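Local structure of 3-keto-5-aminohexanoate cleavage protein (Burkholderia xenovorans LB400, 3E02) at residues I9-V14 with A46-L51. The protein probably cleaves beta-keto acids such as 3-keto-5-aminohexanoate, as a zinc-dependent enzyme of the beta-keto acid cleavage family. Numbering follows the deposited sequence.
Sequences IITCAV and AAMLHL. With ZN (zinc ion), chain B.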
loop_
_atom_site.group_PDB
_atom_site.type_symbol
_atom_site.label_atom_id
_atom_site.label_comp_id
_atom_site.label_asym_id
_atom_site.label_seq_id
_atom_site.Cartn_x
_atom_site.Cartn_y
_atom_site.Cartn_z
ATOM N N ILE A 9 3.989 20.543 14.866
ATOM C CA ILE A 9 4.030 21.905 14.335
ATOM C C ILE A 9 2.706 22.153 13.621
ATOM O O ILE A 9 2.364 21.433 12.674
ATOM C CB ILE A 9 5.163 22.101 13.304
ATOM C CG1 ILE A 9 6.527 21.843 13.950
ATOM C CG2 ILE A 9 5.119 23.538 12.692
ATOM C CD1 ILE A 9 7.692 21.908 12.965
ATOM N N ILE A 10 1.962 23.155 14.085
ATOM C CA ILE A 10 0.780 23.652 13.387
ATOM C C ILE A 10 1.268 24.850 12.568
ATOM O O ILE A 10 1.742 25.845 13.140
ATOM C CB ILE A 10 -0.348 24.152 14.314
ATOM C CG1 ILE A 10 -0.897 23.007 15.181
ATOM C CG2 ILE A 10 -1.490 24.791 13.463
ATOM C CD1 ILE A 10 -1.960 23.438 16.193
ATOM N N THR A 11 1.184 24.728 11.247
ATOM C CA THR A 11 1.475 25.826 10.343
ATOM C C THR A 11 0.121 26.411 9.942
ATOM O O THR A 11 -0.835 25.665 9.684
ATOM C CB THR A 11 2.232 25.372 9.097
ATOM O OG1 THR A 11 3.501 24.814 9.470
ATOM C CG2 THR A 11 2.489 26.565 8.116
ATOM N N CYS A 12 0.027 27.740 9.918
ATOM C CA CYS A 12 -1.167 28.414 9.408
ATOM C C CYS A 12 -0.837 29.184 8.131
ATOM O O CYS A 12 -0.042 30.137 8.171
ATOM C CB CYS A 12 -1.757 29.359 10.414
ATOM S SG CYS A 12 -3.260 30.165 9.774
ATOM N N ALA A 13 -1.447 28.767 7.022
ATOM C CA ALA A 13 -1.326 29.429 5.719
ATOM C C ALA A 13 -2.473 30.446 5.667
ATOM O O ALA A 13 -3.631 30.113 5.405
ATOM C CB ALA A 13 -1.376 28.423 4.584
ATOM N N VAL A 14 -2.121 31.704 5.918
ATOM C CA VAL A 14 -3.081 32.790 6.180
ATOM C C VAL A 14 -4.050 33.197 5.064
ATOM O O VAL A 14 -5.219 33.455 5.344
ATOM C CB VAL A 14 -2.312 34.059 6.726
ATOM C CG1 VAL A 14 -3.239 35.271 6.930
ATOM C CG2 VAL A 14 -1.597 33.704 8.052
ATOM N N ALA A 46 -0.605 28.265 16.379
ATOM C CA ALA A 46 0.246 28.144 15.189
ATOM C C ALA A 46 1.707 28.522 15.507
ATOM O O ALA A 46 1.977 29.648 15.907
ATOM C CB ALA A 46 -0.276 29.012 14.057
ATOM N N ALA A 47 2.619 27.562 15.360
ATOM C CA ALA A 47 4.067 27.782 15.540
ATOM C C ALA A 47 4.700 28.475 14.327
ATOM O O ALA A 47 5.749 29.136 14.465
ATOM C CB ALA A 47 4.793 26.442 15.808
HETATM N N MSE A 48 4.082 28.305 13.145
HETATM C CA MSE A 48 4.581 28.869 11.896
HETATM C C MSE A 48 3.428 29.463 11.068
HETATM O O MSE A 48 2.324 28.914 11.051
HETATM C CB MSE A 48 5.328 27.775 11.109
HETATM C CG MSE A 48 5.916 28.238 9.768
HETATM SE SE MSE A 48 7.439 27.172 9.175
HETATM C CE MSE A 48 6.575 25.565 8.839
ATOM N N LEU A 49 3.703 30.594 10.424
ATOM C CA LEU A 49 2.756 31.293 9.561
ATOM C C LEU A 49 3.314 31.290 8.156
ATOM O O LEU A 49 4.439 31.758 7.957
ATOM C CB LEU A 49 2.573 32.735 10.038
ATOM C CG LEU A 49 2.039 32.905 11.453
ATOM C CD1 LEU A 49 2.041 34.376 11.831
ATOM C CD2 LEU A 49 0.637 32.292 11.581
ATOM N N HIS A 50 2.558 30.716 7.209
ATOM C CA HIS A 50 2.923 30.670 5.790
ATOM C C HIS A 50 2.212 31.873 5.147
ATOM O O HIS A 50 0.984 31.983 5.191
ATOM C CB HIS A 50 2.553 29.330 5.171
ATOM C CG HIS A 50 2.689 29.295 3.692
ATOM N ND1 HIS A 50 3.898 29.169 3.047
ATOM C CD2 HIS A 50 1.755 29.404 2.726
ATOM C CE1 HIS A 50 3.696 29.188 1.742
ATOM N NE2 HIS A 50 2.402 29.313 1.521
ATOM N N LEU A 51 2.996 32.751 4.533
ATOM C CA LEU A 51 2.518 34.057 4.089
ATOM C C LEU A 51 2.648 34.394 2.609
ATOM O O LEU A 51 3.700 34.171 2.021
ATOM C CB LEU A 51 3.295 35.113 4.876
ATOM C CG LEU A 51 3.181 35.054 6.408
ATOM C CD1 LEU A 51 4.226 35.980 7.055
ATOM C CD2 LEU A 51 1.775 35.391 6.872
HETATM ZN ZN ZN B . 1.272 29.182 -0.323
HETATM O O HOH W 1 2.210 24.478 16.721
HETATM O O HOH W 2 3.388 28.722 -1.633
HETATM O O HOH W 3 1.637 26.799 -0.549
HETATM O O HOH W 4 0.891 28.620 -2.426
#
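Cys12 sits between Met48 and His50 and bonds to both through its backbone. Its N donates to Met48 O at 2.8 Å, nearly straight at 166°. Its O accepts from His50 N, also at 2.8 Å. Val14 N continues the ladder to His50 O at 3.2 Å. At the other end Ile10 O takes two weak bonds, from Ala47 N and Met48 N. A water accepts from Ile10 N and, weakly, from Ala47 N.

Thr11, Ala13, Met48 and His50 share one face of the sheet. Met48, a selenomethionine, runs alongside Thr11 and bends at chi3 (67°), which brings CE to 3.2 Å from Thr11 OG1. With CG anti to the backbone N (chi1 170°), the His50 side chain runs on in the direction of its strand, toward the zinc ion. Ala13 CB lies at the ring edge, 3.8 Å from His50 CD2. His50 NE2 binds the zinc ion at 2.2 Å. His52, Glu259 and three waters complete the site, and Asn84 accepts a weak bond from His50 ND1.

On the other face Cys12 CB touches Ala46 CB and Leu49 CD2. Val14 CG2 lies beside Leu51 CD2. Helix 31-44 packs over Cys12, Leu49 and Leu51.

The two parallel strands and this helix form a beta-alpha-beta unit of the TIM barrel, with the zinc ligand His50 on its second strand.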